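Local coordinates for protein glutathione S-transferase (Burkholderia glumae, PDB 4ISD) that binds glutathione and probably catalyses its conjugation to electrophilic substrates, as glutathione S-transferases generally do, at residues Phe25-Glu30 and Ala91-Ala96; Glu158-Phe163 and Trp199-Val204; Thr171-Met176 and Leu192-Arg197. All coordinates share one frame; numbering follows the deposited sequence.

In the fold
Contact 1 joins helix 19-31 of the thioredoxin-like domain to the interdomain loop before helix 98-113; contacts 2 and 3 lie within the all-helical domain of this glutathione S-transferase. Contact 1 closes first along the chain. Contact 2 opens and closes later, and its sequence span encloses contact 3, which packs helices 168-177 and 189-199. The centres of contacts 2 and 3 are about 7 Å apart, those of contacts 1 and 2 about 12 Å, those of contacts 1 and 3 about 16 Å. Arg197 ties contact 3 to contact 2 by a hydrogen bond to the Tyr160 carbonyl, and the Glu30-Arg201 salt bridge carries the connection on to helix 19-31.

Contact 1 (Phe25-Glu30 and Ala91-Ala96); sequences FVVLKE and AAVLPA
Val27 and Glu30, one turn apart on helix 19-31, face the loop at Val93 and Ala91, with the CA atoms of Val27 and Val93 6.4 Å apart and those of Glu30 and Ala91 6.6 Å apart. The meeting is almost wholly apolar and buries 168 Å² in all. At its centre the two valines cross at about a right angle. Val27 reaches over with CG1, which its first torsion (177°) swings anti to the backbone N, and this methyl lies 3.7 Å from Val93 CG1. The second methyl of the loop residue joins in, Val93 CG2 standing 3.9 Å from Val27 CG1, so one methyl of the helix is met by both branches of Val93. Val93 CG1 also leans against the helix backbone, 4.1 Å from Val27 CA, and spans to the next turn, where Glu30 CB is 4.3 Å away. Ala91 adds a smaller touch further out, its CB 3.7 Å from the backbone O of Glu30. The carboxylate of Glu30 is used elsewhere: OE1 forms a salt bridge with Arg201 and OE2 probably a hydrogen bond with Ser203, so only the stem of this side chain serves the loop. Val93 is itself pinned through its backbone, with its N donating to Asp82 and a further backbone bond to Ile168. Ile168 of helix 168-177 and Leu81 of helix 74-84 also touch Val27. The bound glutathione lies about 11 Å from the side chain of Val27. The loop is the linker between the two domains characteristic of the glutathione S-transferase fold, and here it crosses beside the first helix of the thioredoxin-like domain, where that helix meets the helical domain.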
loop_
_atom_site.group_PDB
_atom_site.type_symbol
_atom_site.label_atom_id
_atom_site.label_comp_id
_atom_site.label_asym_id
_atom_site.label_seq_id
_atom_site.Cartn_x
_atom_site.Cartn_y
_atom_site.Cartn_z
ATOM N N PHE A 25 6.919 -0.845 14.247
ATOM C CA PHE A 25 7.543 -0.613 15.532
ATOM C C PHE A 25 7.833 0.881 15.678
ATOM O O PHE A 25 7.658 1.451 16.760
ATOM C CB PHE A 25 8.834 -1.437 15.646
ATOM C CG PHE A 25 9.587 -1.235 16.941
ATOM C CD1 PHE A 25 10.325 -0.074 17.165
ATOM C CD2 PHE A 25 9.581 -2.218 17.921
ATOM C CE1 PHE A 25 11.033 0.119 18.362
ATOM C CE2 PHE A 25 10.281 -2.046 19.111
ATOM C CZ PHE A 25 11.017 -0.867 19.336
ATOM N N VAL A 26 8.281 1.520 14.600
ATOM C CA VAL A 26 8.663 2.931 14.706
ATOM C C VAL A 26 7.440 3.807 14.942
ATOM O O VAL A 26 7.506 4.782 15.692
ATOM C CB VAL A 26 9.507 3.425 13.499
ATOM C CG1 VAL A 26 9.506 4.945 13.418
ATOM C CG2 VAL A 26 10.939 2.878 13.591
ATOM N N VAL A 27 6.311 3.432 14.339
ATOM C CA VAL A 27 5.081 4.200 14.530
ATOM C C VAL A 27 4.659 4.205 15.998
ATOM O O VAL A 27 4.390 5.267 16.577
ATOM C CB VAL A 27 3.944 3.684 13.635
ATOM C CG1 VAL A 27 2.658 4.438 13.910
ATOM C CG2 VAL A 27 4.328 3.836 12.187
ATOM N N LEU A 28 4.621 3.017 16.594
ATOM C CA LEU A 28 4.231 2.865 17.994
ATOM C C LEU A 28 5.146 3.686 18.883
ATOM O O LEU A 28 4.687 4.424 19.761
ATOM C CB LEU A 28 4.290 1.390 18.411
ATOM C CG LEU A 28 3.237 0.457 17.799
ATOM C CD1 LEU A 28 3.719 -0.989 17.774
ATOM C CD2 LEU A 28 1.918 0.563 18.571
ATOM N N LYS A 29 6.445 3.573 18.636
ATOM C CA LYS A 29 7.409 4.254 19.470
ATOM C C LYS A 29 7.322 5.768 19.345
ATOM O O LYS A 29 7.390 6.466 20.345
ATOM C CB LYS A 29 8.813 3.735 19.199
ATOM C CG LYS A 29 9.184 2.569 20.091
ATOM C CD LYS A 29 9.500 3.070 21.489
ATOM C CE LYS A 29 9.900 1.933 22.415
ATOM N NZ LYS A 29 8.833 0.904 22.511
ATOM N N GLU A 30 7.139 6.280 18.133
ATOM C CA GLU A 30 7.010 7.728 17.943
ATOM C C GLU A 30 5.867 8.313 18.770
ATOM O O GLU A 30 5.982 9.424 19.297
ATOM C CB GLU A 30 6.762 8.059 16.474
ATOM C CG GLU A 30 7.926 7.747 15.574
ATOM C CD GLU A 30 9.106 8.663 15.796
ATOM O OE1 GLU A 30 8.900 9.809 16.269
ATOM O OE2 GLU A 30 10.237 8.235 15.485
ATOM N N ALA A 91 1.739 12.198 18.825
ATOM C CA ALA A 91 2.541 12.542 17.647
ATOM C C ALA A 91 1.975 11.854 16.399
ATOM O O ALA A 91 1.679 10.651 16.427
ATOM C CB ALA A 91 3.975 12.140 17.846
ATOM N N ALA A 92 1.835 12.617 15.314
ATOM C CA ALA A 92 1.396 12.061 14.035
ATOM C C ALA A 92 2.542 11.475 13.229
ATOM O O ALA A 92 3.625 12.063 13.137
ATOM C CB ALA A 92 0.675 13.113 13.210
ATOM N N VAL A 93 2.294 10.322 12.620
ATOM C CA VAL A 93 3.290 9.693 11.767
ATOM C C VAL A 93 3.014 9.979 10.296
ATOM O O VAL A 93 3.816 9.614 9.421
ATOM C CB VAL A 93 3.341 8.190 12.005
ATOM C CG1 VAL A 93 3.707 7.915 13.471
ATOM C CG2 VAL A 93 2.004 7.538 11.608
ATOM N N LEU A 94 1.875 10.627 10.030
ATOM C CA LEU A 94 1.527 11.073 8.680
ATOM C C LEU A 94 1.378 12.593 8.619
ATOM O O LEU A 94 0.864 13.206 9.556
ATOM C CB LEU A 94 0.223 10.419 8.216
ATOM C CG LEU A 94 0.200 8.980 7.689
ATOM C CD1 LEU A 94 -1.169 8.683 7.053
ATOM C CD2 LEU A 94 1.358 8.703 6.699
ATOM N N PRO A 95 1.824 13.205 7.510
ATOM C CA PRO A 95 1.709 14.658 7.309
ATOM C C PRO A 95 0.276 15.182 7.432
ATOM O O PRO A 95 -0.676 14.507 7.039
ATOM C CB PRO A 95 2.231 14.864 5.876
ATOM C CG PRO A 95 3.153 13.716 5.646
ATOM C CD PRO A 95 2.559 12.547 6.412
ATOM N N ALA A 96 0.149 16.383 7.990
ATOM C CA ALA A 96 -1.130 17.050 8.230
ATOM C C ALA A 96 -1.693 17.631 6.943
ATOM O O ALA A 96 -2.904 17.702 6.763
ATOM C CB ALA A 96 -0.948 18.180 9.257
#

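Contact 2 (Glu158-Phe163 and Trp199-Val204); sequences ERYGVF and WARPSV
Tyr160 and Arg201 meet end-on to edge: the phenol oxygen lies at the edge of the guanidinium group, while the tyrosine ring and the guanidinium plane are turned 67° apart, so neither group stacks on the other. The hydrogen bond runs from Arg201 NH1 to Tyr160 OH, 3.1 Å long and fairly straight, with an N-H...O angle of 152°. The oxygen sits a little out of the guanidinium plane. NH1 also passes obliquely by the ring, 3.3 Å from Tyr160 CE2. A bend at chi3 (60°) folds the end of Arg201 back, so that its CG and CD run past the phenol oxygen before NH1 returns to it. The side chains bridge backbones that are well apart, Tyr160 CA and Arg201 CA being 11.4 Å from each other. The strongest polar partner of Arg201 is Glu30 of helix 19-31, which forms a salt bridge with NH2; the guanidinium also makes a cation-pi contact with Trp166. These several partners would fix its rotation. On the tyrosine side, Arg159 NE donates to Val162 O at 3.3 Å, closing the turn that carries Tyr160. Arg201 occupies the N-cap position of helix 202-212, and the pair makes a surface contact between the start of that C-terminal helix and the loop leading into helix 168-177 of the glutathione S-transferase helical domain.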
loop_
_atom_site.group_PDB
_atom_site.type_symbol
_atom_site.label_atom_id
_atom_site.label_comp_id
_atom_site.label_asym_id
_atom_site.label_seq_id
_atom_site.Cartn_x
_atom_site.Cartn_y
_atom_site.Cartn_z
ATOM N N GLU A 158 18.340 21.016 3.351
ATOM C CA GLU A 158 17.504 21.957 4.103
ATOM C C GLU A 158 16.244 21.344 4.731
ATOM O O GLU A 158 15.559 22.015 5.499
ATOM C CB GLU A 158 17.080 23.140 3.228
ATOM C CG GLU A 158 18.209 23.897 2.559
ATOM C CD GLU A 158 17.712 25.141 1.854
ATOM O OE1 GLU A 158 16.534 25.506 2.056
ATOM O OE2 GLU A 158 18.497 25.757 1.101
ATOM N N ARG A 159 15.915 20.101 4.395
ATOM C CA ARG A 159 14.721 19.465 4.963
ATOM C C ARG A 159 15.083 18.178 5.706
ATOM O O ARG A 159 15.791 17.326 5.176
ATOM C CB ARG A 159 13.675 19.141 3.872
ATOM C CG ARG A 159 13.051 20.350 3.184
ATOM C CD ARG A 159 11.909 19.961 2.245
ATOM N NE ARG A 159 12.259 18.902 1.294
ATOM C CZ ARG A 159 12.976 19.091 0.184
ATOM N NH1 ARG A 159 13.445 20.308 -0.118
ATOM N NH2 ARG A 159 13.246 18.057 -0.621
ATOM N N TYR A 160 14.575 18.021 6.921
ATOM C CA TYR A 160 14.940 16.863 7.723
ATOM C C TYR A 160 14.401 15.572 7.115
ATOM O O TYR A 160 15.139 14.594 6.953
ATOM C CB TYR A 160 14.460 17.026 9.164
ATOM C CG TYR A 160 14.674 15.787 9.996
ATOM C CD1 TYR A 160 15.883 15.557 10.640
ATOM C CD2 TYR A 160 13.675 14.840 10.126
ATOM C CE1 TYR A 160 16.085 14.417 11.398
ATOM C CE2 TYR A 160 13.866 13.704 10.871
ATOM C CZ TYR A 160 15.070 13.501 11.507
ATOM O OH TYR A 160 15.249 12.367 12.255
ATOM N N GLY A 161 13.103 15.567 6.813
ATOM C CA GLY A 161 12.474 14.474 6.087
ATOM C C GLY A 161 12.270 14.912 4.645
ATOM O O GLY A 161 12.566 16.060 4.300
ATOM N N VAL A 162 11.784 14.007 3.800
ATOM C CA VAL A 162 11.504 14.344 2.404
ATOM C C VAL A 162 10.437 15.439 2.293
ATOM O O VAL A 162 10.402 16.199 1.319
ATOM C CB VAL A 162 11.060 13.094 1.550
ATOM C CG1 VAL A 162 12.225 12.127 1.330
ATOM C CG2 VAL A 162 9.888 12.379 2.190
ATOM N N PHE A 163 9.563 15.525 3.288
ATOM C CA PHE A 163 8.516 16.535 3.240
ATOM C C PHE A 163 8.768 17.678 4.236
ATOM O O PHE A 163 8.006 18.640 4.304
ATOM C CB PHE A 163 7.133 15.888 3.435
ATOM C CG PHE A 163 6.855 14.765 2.474
ATOM C CD1 PHE A 163 6.818 15.001 1.102
ATOM C CD2 PHE A 163 6.636 13.470 2.935
ATOM C CE1 PHE A 163 6.575 13.970 0.205
ATOM C CE2 PHE A 163 6.389 12.423 2.036
ATOM C CZ PHE A 163 6.357 12.678 0.675
ATOM N N TRP A 199 18.269 6.886 10.430
ATOM C CA TRP A 199 18.678 5.773 11.309
ATOM C C TRP A 199 19.000 6.196 12.751
ATOM O O TRP A 199 19.089 5.348 13.640
ATOM C CB TRP A 199 19.886 5.028 10.727
ATOM C CG TRP A 199 19.501 3.942 9.794
ATOM C CD1 TRP A 199 19.377 4.025 8.434
ATOM C CD2 TRP A 199 19.158 2.593 10.149
ATOM N NE1 TRP A 199 18.985 2.804 7.922
ATOM C CE2 TRP A 199 18.847 1.912 8.955
ATOM C CE3 TRP A 199 19.091 1.898 11.361
ATOM C CZ2 TRP A 199 18.481 0.570 8.943
ATOM C CZ3 TRP A 199 18.726 0.580 11.346
ATOM C CH2 TRP A 199 18.419 -0.075 10.145
ATOM N N ALA A 200 19.174 7.500 12.974
ATOM C CA ALA A 200 19.575 8.027 14.283
ATOM C C ALA A 200 18.411 8.422 15.198
ATOM O O ALA A 200 18.628 8.823 16.342
ATOM C CB ALA A 200 20.554 9.225 14.111
ATOM N N ARG A 201 17.182 8.329 14.703
ATOM C CA ARG A 201 16.015 8.631 15.534
ATOM C C ARG A 201 15.962 7.667 16.717
ATOM O O ARG A 201 16.255 6.485 16.565
ATOM C CB ARG A 201 14.725 8.574 14.700
ATOM C CG ARG A 201 14.679 9.643 13.601
ATOM C CD ARG A 201 13.331 9.766 12.943
ATOM N NE ARG A 201 12.286 10.115 13.897
ATOM C CZ ARG A 201 11.896 11.360 14.162
ATOM N NH1 ARG A 201 12.464 12.389 13.550
ATOM N NH2 ARG A 201 10.934 11.573 15.046
ATOM N N PRO A 202 15.656 8.181 17.916
ATOM C CA PRO A 202 15.545 7.268 19.058
ATOM C C PRO A 202 14.581 6.102 18.799
ATOM O O PRO A 202 14.839 5.015 19.317
ATOM C CB PRO A 202 15.027 8.172 20.176
ATOM C CG PRO A 202 15.542 9.514 19.828
ATOM C CD PRO A 202 15.645 9.596 18.336
ATOM N N SER A 203 13.523 6.300 18.008
ATOM C CA SER A 203 12.567 5.201 17.736
ATOM C C SER A 203 13.194 4.043 16.954
ATOM O O SER A 203 13.047 2.876 17.346
ATOM C CB SER A 203 11.282 5.684 17.038
ATOM O OG SER A 203 11.566 6.202 15.750
ATOM N N VAL A 204 13.879 4.362 15.855
ATOM C CA VAL A 204 14.633 3.344 15.123
ATOM C C VAL A 204 15.700 2.698 16.017
ATOM O O VAL A 204 15.839 1.474 16.035
ATOM C CB VAL A 204 15.322 3.906 13.860
ATOM C CG1 VAL A 204 16.303 2.877 13.301
ATOM C CG2 VAL A 204 14.293 4.325 12.795
#

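Contact 3 (Thr171-Met176 and Leu192-Arg197); sequences TDFALM and LRYVER
Ala174 and Val195 mark where two helical segments cross, with CA atoms 4.9 Å apart. The axes of the two segments come within 9.1 Å, and their N-to-C directions are 122° from each other. The aromatic contact is between Phe173 and Tyr194, whose rings are obliquely inclined, planes at 65° and centroids 5.8 Å apart. The phenol end of Tyr194 comes in at the edge of the phenylalanine ring, and its OH also lies 3.5 Å from Phe173 CB. Other packing involves Ala174 and Val195: Ala174 CB is 4.1 Å from Tyr194 CE2, and the Ala174 backbone N lies at the edge of the tyrosine ring, while Val195 CG1 rests 4.2 Å from Ala174 O. Tyr194 reaches across because its CG is anti to the backbone N (chi1 174°). As for polar bonds, the buried Tyr194 OH is satisfied by Asp170 OD1, near the start of helix 168-177. Around this crossing, Leu107 of helix 98-113 and Val162 of the preceding loop pack on Phe173, Thr171 and Leu175 touch helix 19-31, and Asp172 forms a salt bridge with Arg112 of the glutathione pocket, placing helix 168-177 between helices 189-199, 98-113 and 19-31.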
loop_
_atom_site.group_PDB
_atom_site.type_symbol
_atom_site.label_atom_id
_atom_site.label_comp_id
_atom_site.label_asym_id
_atom_site.label_seq_id
_atom_site.Cartn_x
_atom_site.Cartn_y
_atom_site.Cartn_z
ATOM N N THR A 171 11.310 6.836 7.354
ATOM C CA THR A 171 11.926 5.596 7.829
ATOM C C THR A 171 11.915 4.572 6.700
ATOM O O THR A 171 12.922 3.913 6.429
ATOM C CB THR A 171 11.150 4.979 8.999
ATOM O OG1 THR A 171 10.869 5.986 9.976
ATOM C CG2 THR A 171 11.958 3.860 9.643
ATOM N N ASP A 172 10.762 4.453 6.043
ATOM C CA ASP A 172 10.589 3.488 4.970
ATOM C C ASP A 172 11.543 3.770 3.830
ATOM O O ASP A 172 12.171 2.852 3.290
ATOM C CB ASP A 172 9.151 3.528 4.458
ATOM C CG ASP A 172 8.188 2.877 5.412
ATOM O OD1 ASP A 172 8.671 2.203 6.362
ATOM O OD2 ASP A 172 6.960 3.032 5.202
ATOM N N PHE A 173 11.640 5.051 3.471
ATOM C CA PHE A 173 12.521 5.493 2.399
ATOM C C PHE A 173 13.978 5.194 2.753
ATOM O O PHE A 173 14.727 4.641 1.935
ATOM C CB PHE A 173 12.354 6.992 2.151
ATOM C CG PHE A 173 12.829 7.435 0.805
ATOM C CD1 PHE A 173 12.870 6.542 -0.255
ATOM C CD2 PHE A 173 13.227 8.744 0.593
ATOM C CE1 PHE A 173 13.292 6.939 -1.502
ATOM C CE2 PHE A 173 13.664 9.151 -0.651
ATOM C CZ PHE A 173 13.697 8.244 -1.704
ATOM N N ALA A 174 14.362 5.552 3.979
ATOM C CA ALA A 174 15.740 5.403 4.425
ATOM C C ALA A 174 16.154 3.944 4.399
ATOM O O ALA A 174 17.244 3.615 3.907
ATOM C CB ALA A 174 15.923 5.984 5.803
ATOM N N LEU A 175 15.287 3.068 4.906
ATOM C CA LEU A 175 15.537 1.624 4.798
ATOM C C LEU A 175 15.754 1.200 3.354
ATOM O O LEU A 175 16.738 0.525 3.051
ATOM C CB LEU A 175 14.413 0.801 5.428
ATOM C CG LEU A 175 14.214 1.184 6.894
ATOM C CD1 LEU A 175 13.244 0.255 7.622
ATOM C CD2 LEU A 175 15.559 1.236 7.589
ATOM N N MET A 176 14.852 1.621 2.464
ATOM C CA MET A 176 14.934 1.221 1.052
ATOM C C MET A 176 16.193 1.762 0.404
ATOM O O MET A 176 16.847 1.048 -0.357
ATOM C CB MET A 176 13.698 1.683 0.275
ATOM C CG MET A 176 13.657 1.269 -1.204
ATOM S SD MET A 176 13.465 -0.508 -1.574
ATOM C CE MET A 176 12.434 -1.064 -0.224
ATOM N N LEU A 192 23.161 10.026 1.552
ATOM C CA LEU A 192 23.874 9.343 2.626
ATOM C C LEU A 192 23.533 9.986 3.966
ATOM O O LEU A 192 23.296 9.288 4.955
ATOM C CB LEU A 192 25.385 9.415 2.398
ATOM C CG LEU A 192 25.890 8.634 1.183
ATOM C CD1 LEU A 192 27.411 8.732 1.092
ATOM C CD2 LEU A 192 25.407 7.166 1.204
ATOM N N ARG A 193 23.494 11.318 3.986
ATOM C CA ARG A 193 23.209 12.057 5.212
ATOM C C ARG A 193 21.786 11.796 5.695
ATOM O O ARG A 193 21.564 11.493 6.866
ATOM C CB ARG A 193 23.450 13.553 5.005
ATOM C CG ARG A 193 24.939 13.934 5.001
ATOM C CD ARG A 193 25.145 15.443 4.995
ATOM N NE ARG A 193 24.997 16.024 3.661
ATOM C CZ ARG A 193 25.982 16.094 2.766
ATOM N NH1 ARG A 193 27.180 15.601 3.056
ATOM N NH2 ARG A 193 25.778 16.656 1.582
ATOM N N TYR A 194 20.839 11.902 4.773
ATOM C CA TYR A 194 19.448 11.566 5.018
ATOM C C TYR A 194 19.309 10.185 5.669
ATOM O O TYR A 194 18.702 10.048 6.744
ATOM C CB TYR A 194 18.678 11.620 3.701
ATOM C CG TYR A 194 17.256 11.142 3.795
ATOM C CD1 TYR A 194 16.236 12.012 4.150
ATOM C CD2 TYR A 194 16.926 9.826 3.499
ATOM C CE1 TYR A 194 14.928 11.582 4.231
ATOM C CE2 TYR A 194 15.620 9.381 3.571
ATOM C CZ TYR A 194 14.625 10.265 3.939
ATOM O OH TYR A 194 13.321 9.832 4.014
ATOM N N VAL A 195 19.885 9.168 5.036
ATOM C CA VAL A 195 19.834 7.824 5.592
ATOM C C VAL A 195 20.393 7.800 7.022
ATOM O O VAL A 195 19.824 7.173 7.922
ATOM C CB VAL A 195 20.624 6.851 4.718
ATOM C CG1 VAL A 195 20.663 5.473 5.363
ATOM C CG2 VAL A 195 20.029 6.795 3.310
ATOM N N GLU A 196 21.498 8.509 7.232
ATOM C CA GLU A 196 22.165 8.523 8.529
ATOM C C GLU A 196 21.270 9.197 9.566
ATOM O O GLU A 196 21.053 8.664 10.664
ATOM C CB GLU A 196 23.508 9.244 8.427
ATOM C CG GLU A 196 24.404 9.075 9.662
ATOM C CD GLU A 196 25.698 9.862 9.580
ATOM O OE1 GLU A 196 26.081 10.296 8.471
ATOM O OE2 GLU A 196 26.342 10.043 10.634
ATOM N N ARG A 197 20.762 10.368 9.197
ATOM C CA ARG A 197 19.799 11.154 9.965
ATOM C C ARG A 197 18.644 10.263 10.448
ATOM O O ARG A 197 18.341 10.195 11.652
ATOM C CB ARG A 197 19.234 12.187 8.993
ATOM C CG ARG A 197 18.910 13.546 9.519
ATOM C CD ARG A 197 18.295 14.369 8.360
ATOM N NE ARG A 197 19.220 14.534 7.237
ATOM C CZ ARG A 197 18.874 14.942 6.015
ATOM N NH1 ARG A 197 17.604 15.203 5.729
ATOM N NH2 ARG A 197 19.802 15.071 5.065
#